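Local coordinates for protein VP2 (PDB 5US7) that builds the T=1 icosahedral capsid of human bocavirus 3, most likely self-assembling in 60 copies into a shell with a channel at each five-fold axis, at residues G502-I507 with H512-G517; P490-T495 with T524-F529. All coordinates share one frame; numbering follows the deposited sequence.

Contact 1 of 2, residues G502-I507 with H512-G517; sequences GGADEI and HVDKNG
The flat group of this contact is the carboxylate of D514, and the backbone of G503 and A504 meets it on its OD1 side. The amide N of A504 gives a hydrogen bond to D514 OD1 at 3.0 Å. The bond is fairly straight, with 159° at the hydrogen. The N-H comes to the syn side of OD1, yet it is tilted 31° out of the carboxylate plane. D514 OD2 lies a little farther from the same nitrogen, at 3.4 Å. G503 lies along the carboxylate as well, with its CA 3.5 Å from D514 OD1.

D514 reaches the other segment because its CG stands anti to its own backbone N, chi1 -167°. The CB starts off to one side, and this torsion brings the carboxylate round to the peptide between G503 and A504. G503 and D514 have the nearest CA atoms of the two segments, 5.1 Å apart.

Beside the polar bond there is one loose apolar contact. The methyl CB of A504 points across the gap and meets K515 CE at 4.2 Å. From there the lysine chain leads its amine away. The contact is small and largely exposed.

A second subunit flanks it. H512 NE2 is hydrogen-bonded to the carbonyl of P218 of that neighbouring subunit, and V513 packs on F219 of that same neighbouring subunit. The backbone O of D514 makes a weak hydrogen bond with OG1 of T75, also of that subunit. The whole is a short loop, without helix or strand, pinned by one carboxylate-to-amide bond at a subunit interface of the parvovirus capsid.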
loop_
_atom_site.group_PDB
_atom_site.type_symbol
_atom_site.label_atom_id
_atom_site.label_comp_id
_atom_site.label_asym_id
_atom_site.label_seq_id
_atom_site.Cartn_x
_atom_site.Cartn_y
_atom_site.Cartn_z
ATOM N N GLY A 502 -27.904 3.003 116.305
ATOM C CA GLY A 502 -26.890 3.759 117.011
ATOM C C GLY A 502 -26.975 5.238 116.714
ATOM O O GLY A 502 -27.635 5.670 115.766
ATOM N N GLY A 503 -26.295 6.001 117.548
ATOM C CA GLY A 503 -26.277 7.443 117.440
ATOM C C GLY A 503 -26.184 8.042 118.827
ATOM O O GLY A 503 -25.899 7.349 119.798
ATOM N N ALA A 504 -26.421 9.351 118.898
ATOM C CA ALA A 504 -26.536 10.007 120.195
ATOM C C ALA A 504 -27.654 9.340 120.985
ATOM O O ALA A 504 -27.402 8.603 121.943
ATOM C CB ALA A 504 -26.801 11.502 120.024
ATOM N N ASP A 505 -28.892 9.602 120.584
ATOM C CA ASP A 505 -29.990 8.682 120.803
ATOM C C ASP A 505 -29.880 7.534 119.807
ATOM O O ASP A 505 -29.145 7.615 118.822
ATOM C CB ASP A 505 -31.325 9.406 120.668
ATOM C CG ASP A 505 -31.426 10.186 119.383
ATOM O OD1 ASP A 505 -30.399 10.280 118.681
ATOM O OD2 ASP A 505 -32.515 10.715 119.080
ATOM N N GLU A 506 -30.583 6.438 120.091
ATOM C CA GLU A 506 -30.479 5.264 119.230
ATOM C C GLU A 506 -30.858 5.603 117.795
ATOM O O GLU A 506 -30.043 5.466 116.880
ATOM C CB GLU A 506 -31.351 4.136 119.773
ATOM C CG GLU A 506 -30.909 3.651 121.136
ATOM C CD GLU A 506 -29.450 3.243 121.160
ATOM O OE1 GLU A 506 -28.984 2.603 120.194
ATOM O OE2 GLU A 506 -28.761 3.579 122.144
ATOM N N ILE A 507 -32.094 6.051 117.587
ATOM C CA ILE A 507 -32.553 6.702 116.359
ATOM C C ILE A 507 -32.141 5.905 115.114
ATOM O O ILE A 507 -32.647 4.803 114.894
ATOM C CB ILE A 507 -32.132 8.196 116.327
ATOM C CG1 ILE A 507 -32.878 8.947 115.223
ATOM C CG2 ILE A 507 -30.609 8.443 116.283
ATOM C CD1 ILE A 507 -34.356 9.024 115.463
ATOM N N HIS A 512 -25.573 4.828 108.695
ATOM C CA HIS A 512 -26.124 6.062 108.163
ATOM C C HIS A 512 -25.308 7.301 108.520
ATOM O O HIS A 512 -24.381 7.628 107.783
ATOM C CB HIS A 512 -27.551 6.220 108.667
ATOM C CG HIS A 512 -28.382 7.115 107.816
ATOM N ND1 HIS A 512 -28.301 8.486 107.872
ATOM C CD2 HIS A 512 -29.303 6.828 106.871
ATOM C CE1 HIS A 512 -29.143 9.007 107.000
ATOM N NE2 HIS A 512 -29.764 8.022 106.379
ATOM N N VAL A 513 -25.555 7.912 109.685
ATOM C CA VAL A 513 -24.974 9.184 110.145
ATOM C C VAL A 513 -25.634 9.534 111.476
ATOM O O VAL A 513 -26.755 9.103 111.744
ATOM C CB VAL A 513 -25.150 10.322 109.108
ATOM C CG1 VAL A 513 -25.158 11.670 109.749
ATOM C CG2 VAL A 513 -23.975 10.385 108.180
ATOM N N ASP A 514 -24.966 10.330 112.307
ATOM C CA ASP A 514 -25.451 10.720 113.621
ATOM C C ASP A 514 -26.065 12.124 113.568
ATOM O O ASP A 514 -26.320 12.678 112.499
ATOM C CB ASP A 514 -24.322 10.597 114.639
ATOM C CG ASP A 514 -24.801 10.689 116.066
ATOM O OD1 ASP A 514 -26.029 10.754 116.274
ATOM O OD2 ASP A 514 -23.952 10.700 116.979
ATOM N N LYS A 515 -26.303 12.707 114.739
ATOM C CA LYS A 515 -27.329 13.727 114.918
ATOM C C LYS A 515 -27.182 15.153 114.348
ATOM O O LYS A 515 -28.098 15.550 113.646
ATOM C CB LYS A 515 -27.632 13.852 116.412
ATOM C CG LYS A 515 -28.722 14.849 116.730
ATOM C CD LYS A 515 -28.978 14.912 118.217
ATOM C CE LYS A 515 -27.776 15.472 118.947
ATOM N NZ LYS A 515 -27.501 16.879 118.556
ATOM N N ASN A 516 -26.159 15.988 114.572
ATOM C CA ASN A 516 -24.789 15.866 115.089
ATOM C C ASN A 516 -23.957 14.860 114.319
ATOM O O ASN A 516 -24.248 14.560 113.165
ATOM C CB ASN A 516 -24.813 15.519 116.588
ATOM C CG ASN A 516 -23.492 15.775 117.285
ATOM O OD1 ASN A 516 -22.448 15.870 116.646
ATOM N ND2 ASN A 516 -23.532 15.876 118.606
ATOM N N GLY A 517 -22.931 14.337 114.974
ATOM C CA GLY A 517 -22.106 13.271 114.460
ATOM C C GLY A 517 -21.703 13.371 112.999
ATOM O O GLY A 517 -21.607 14.480 112.482
#

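Contact 2 of 2, residues P490-T495 with T524-F529; sequences PERRHT and TWDMCF
R492 and D526 form a salt bridge between two segments of the long loop that follows strand 466-482 of the parvovirus coat protein. R492 NH2 gives a hydrogen bond to D526 OD2 at 3.3 Å. The bond is bent, 143° at the hydrogen, and falls on the anti lone pair of OD2. The oxygen sits at the edge of the guanidinium, near its plane but tilted from it. The two side chains cross at about a right angle, and a single nitrogen and a single oxygen make the bridge. The arginine spans the gap because its chain is extended, with CG anti to the backbone N (chi1 178°). R492 belongs to a stretch that is probably part of a nuclear localization signal.

D526 also begins a type II beta turn that ends at F529, closed by F529 N to D526 O at 2.8 Å. The turn presents F529 to H494. The imidazole of H494 is held from outside the contact, where its NE2 bonds to the carbonyl of P530.

The side chains of H494 and F529 run past each other in opposite directions, so each CB lies over the centre of the other ring. The ring planes are 21° apart and their centroids 4.7 Å apart, but the rings are slid so far that they barely overlap. Two CH-pi contacts form, and H494 ND1 comes within 3.5 Å of F529 CD1. Helix 109-116 packs against the pair, with T116 touching H494, and W112 and Q113 touching F529. R492 also packs on T495 of a neighbouring subunit. F529 CB stands 3.7 Å from the centroid of the H494 ring, and H494 CB lies 3.6 Å from that of the F529 ring.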
loop_
_atom_site.group_PDB
_atom_site.type_symbol
_atom_site.label_atom_id
_atom_site.label_comp_id
_atom_site.label_asym_id
_atom_site.label_seq_id
_atom_site.Cartn_x
_atom_site.Cartn_y
_atom_site.Cartn_z
ATOM N N PRO A 490 -33.633 -21.229 98.501
ATOM C CA PRO A 490 -33.218 -19.829 98.348
ATOM C C PRO A 490 -31.772 -19.492 98.724
ATOM O O PRO A 490 -31.287 -18.441 98.292
ATOM C CB PRO A 490 -34.207 -19.098 99.255
ATOM C CG PRO A 490 -35.394 -19.917 99.207
ATOM C CD PRO A 490 -34.897 -21.313 99.247
ATOM N N GLU A 491 -31.063 -20.316 99.481
ATOM C CA GLU A 491 -29.699 -19.996 99.960
ATOM C C GLU A 491 -29.770 -18.803 100.913
ATOM O O GLU A 491 -30.642 -18.779 101.791
ATOM C CB GLU A 491 -28.751 -19.810 98.777
ATOM C CG GLU A 491 -28.463 -21.055 97.969
ATOM C CD GLU A 491 -27.542 -20.779 96.795
ATOM O OE1 GLU A 491 -27.254 -19.594 96.529
ATOM O OE2 GLU A 491 -27.110 -21.746 96.133
ATOM N N ARG A 492 -28.878 -17.821 100.807
ATOM C CA ARG A 492 -28.730 -16.799 101.833
ATOM C C ARG A 492 -28.186 -15.528 101.206
ATOM O O ARG A 492 -27.466 -15.576 100.210
ATOM C CB ARG A 492 -27.794 -17.246 102.953
ATOM C CG ARG A 492 -27.585 -16.201 104.010
ATOM C CD ARG A 492 -26.581 -16.624 105.031
ATOM N NE ARG A 492 -26.370 -15.596 106.033
ATOM C CZ ARG A 492 -25.630 -15.765 107.118
ATOM N NH1 ARG A 492 -25.026 -16.923 107.328
ATOM N NH2 ARG A 492 -25.488 -14.778 107.987
ATOM N N ARG A 493 -28.541 -14.390 101.793
ATOM C CA ARG A 493 -28.068 -13.096 101.336
ATOM C C ARG A 493 -27.780 -12.218 102.543
ATOM O O ARG A 493 -28.125 -12.555 103.676
ATOM C CB ARG A 493 -29.084 -12.442 100.405
ATOM C CG ARG A 493 -29.332 -13.244 99.165
ATOM C CD ARG A 493 -28.129 -13.187 98.275
ATOM N NE ARG A 493 -28.269 -14.024 97.095
ATOM C CZ ARG A 493 -27.791 -15.256 97.002
ATOM N NH1 ARG A 493 -27.133 -15.789 98.012
ATOM N NH2 ARG A 493 -27.960 -15.953 95.891
ATOM N N HIS A 494 -27.123 -11.089 102.297
ATOM C CA HIS A 494 -26.914 -10.074 103.324
ATOM C C HIS A 494 -28.040 -9.062 103.227
ATOM O O HIS A 494 -28.113 -8.293 102.267
ATOM C CB HIS A 494 -25.564 -9.390 103.165
ATOM C CG HIS A 494 -24.402 -10.303 103.364
ATOM N ND1 HIS A 494 -24.105 -10.874 104.580
ATOM C CD2 HIS A 494 -23.450 -10.728 102.506
ATOM C CE1 HIS A 494 -23.028 -11.624 104.460
ATOM N NE2 HIS A 494 -22.610 -11.553 103.211
ATOM N N THR A 495 -28.919 -9.062 104.221
ATOM C CA THR A 495 -30.142 -8.289 104.099
ATOM C C THR A 495 -29.925 -6.820 104.422
ATOM O O THR A 495 -30.294 -5.951 103.631
ATOM C CB THR A 495 -31.214 -8.869 105.009
ATOM O OG1 THR A 495 -31.442 -10.231 104.650
ATOM C CG2 THR A 495 -32.499 -8.110 104.831
ATOM N N THR A 524 -21.010 -5.390 115.221
ATOM C CA THR A 524 -20.547 -6.763 115.308
ATOM C C THR A 524 -20.525 -7.371 113.915
ATOM O O THR A 524 -20.664 -6.681 112.906
ATOM C CB THR A 524 -21.444 -7.595 116.234
ATOM O OG1 THR A 524 -22.787 -7.572 115.736
ATOM C CG2 THR A 524 -21.418 -7.067 117.666
ATOM N N TRP A 525 -20.283 -8.671 113.881
ATOM C CA TRP A 525 -20.645 -9.554 112.786
ATOM C C TRP A 525 -22.149 -9.813 112.911
ATOM O O TRP A 525 -22.694 -9.683 114.006
ATOM C CB TRP A 525 -19.839 -10.839 112.909
ATOM C CG TRP A 525 -18.415 -10.645 112.609
ATOM C CD1 TRP A 525 -17.535 -9.933 113.343
ATOM C CD2 TRP A 525 -17.654 -11.304 111.597
ATOM N NE1 TRP A 525 -16.286 -10.011 112.794
ATOM C CE2 TRP A 525 -16.332 -10.863 111.725
ATOM C CE3 TRP A 525 -17.966 -12.200 110.577
ATOM C CZ2 TRP A 525 -15.325 -11.280 110.875
ATOM C CZ3 TRP A 525 -16.963 -12.609 109.738
ATOM C CH2 TRP A 525 -15.662 -12.148 109.884
ATOM N N ASP A 526 -22.836 -10.177 111.831
ATOM C CA ASP A 526 -22.253 -10.352 110.517
ATOM C C ASP A 526 -22.408 -9.110 109.670
ATOM O O ASP A 526 -22.087 -9.130 108.492
ATOM C CB ASP A 526 -22.889 -11.545 109.807
ATOM C CG ASP A 526 -22.498 -12.870 110.427
ATOM O OD1 ASP A 526 -21.525 -12.901 111.208
ATOM O OD2 ASP A 526 -23.158 -13.883 110.125
ATOM N N MET A 527 -22.943 -8.034 110.238
ATOM C CA MET A 527 -22.818 -6.762 109.550
ATOM C C MET A 527 -21.336 -6.458 109.392
ATOM O O MET A 527 -20.523 -6.823 110.240
ATOM C CB MET A 527 -23.562 -5.656 110.303
ATOM C CG MET A 527 -22.998 -5.274 111.641
ATOM S SD MET A 527 -24.093 -4.220 112.610
ATOM C CE MET A 527 -25.038 -5.435 113.512
ATOM N N CYS A 528 -20.992 -5.775 108.302
ATOM C CA CYS A 528 -19.724 -5.795 107.567
ATOM C C CYS A 528 -19.748 -6.869 106.487
ATOM O O CYS A 528 -18.869 -6.879 105.631
ATOM C CB CYS A 528 -18.487 -6.012 108.457
ATOM S SG CYS A 528 -18.154 -4.747 109.696
ATOM N N PHE A 529 -20.741 -7.751 106.493
ATOM C CA PHE A 529 -21.115 -8.662 105.418
ATOM C C PHE A 529 -19.992 -9.568 104.929
ATOM O O PHE A 529 -19.558 -9.435 103.790
ATOM C CB PHE A 529 -21.672 -7.864 104.249
ATOM C CG PHE A 529 -22.946 -7.153 104.561
ATOM C CD1 PHE A 529 -23.716 -7.518 105.641
ATOM C CD2 PHE A 529 -23.383 -6.117 103.765
ATOM C CE1 PHE A 529 -24.886 -6.870 105.925
ATOM C CE2 PHE A 529 -24.551 -5.469 104.045
ATOM C CZ PHE A 529 -25.302 -5.844 105.124
#

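How the contacts relate
Both contacts belong to the long loop region that follows strand 466-482, which has no regular helix or strand. Contact 2 joins residues on either side of this excursion, and contact 1 is a smaller closure within it. Their centres are about 23 Å apart and their nearest atoms about 9 Å, so they do not touch. They differ in setting. Contact 1 is at the surface, its centre about 29 Å from that of the chain, while contact 2 is buried, its centre about 22 Å from it. Neighbouring subunits approach both, and one of them packs its R489 on H512 of contact 1 and its Q113 on P490 of contact 2.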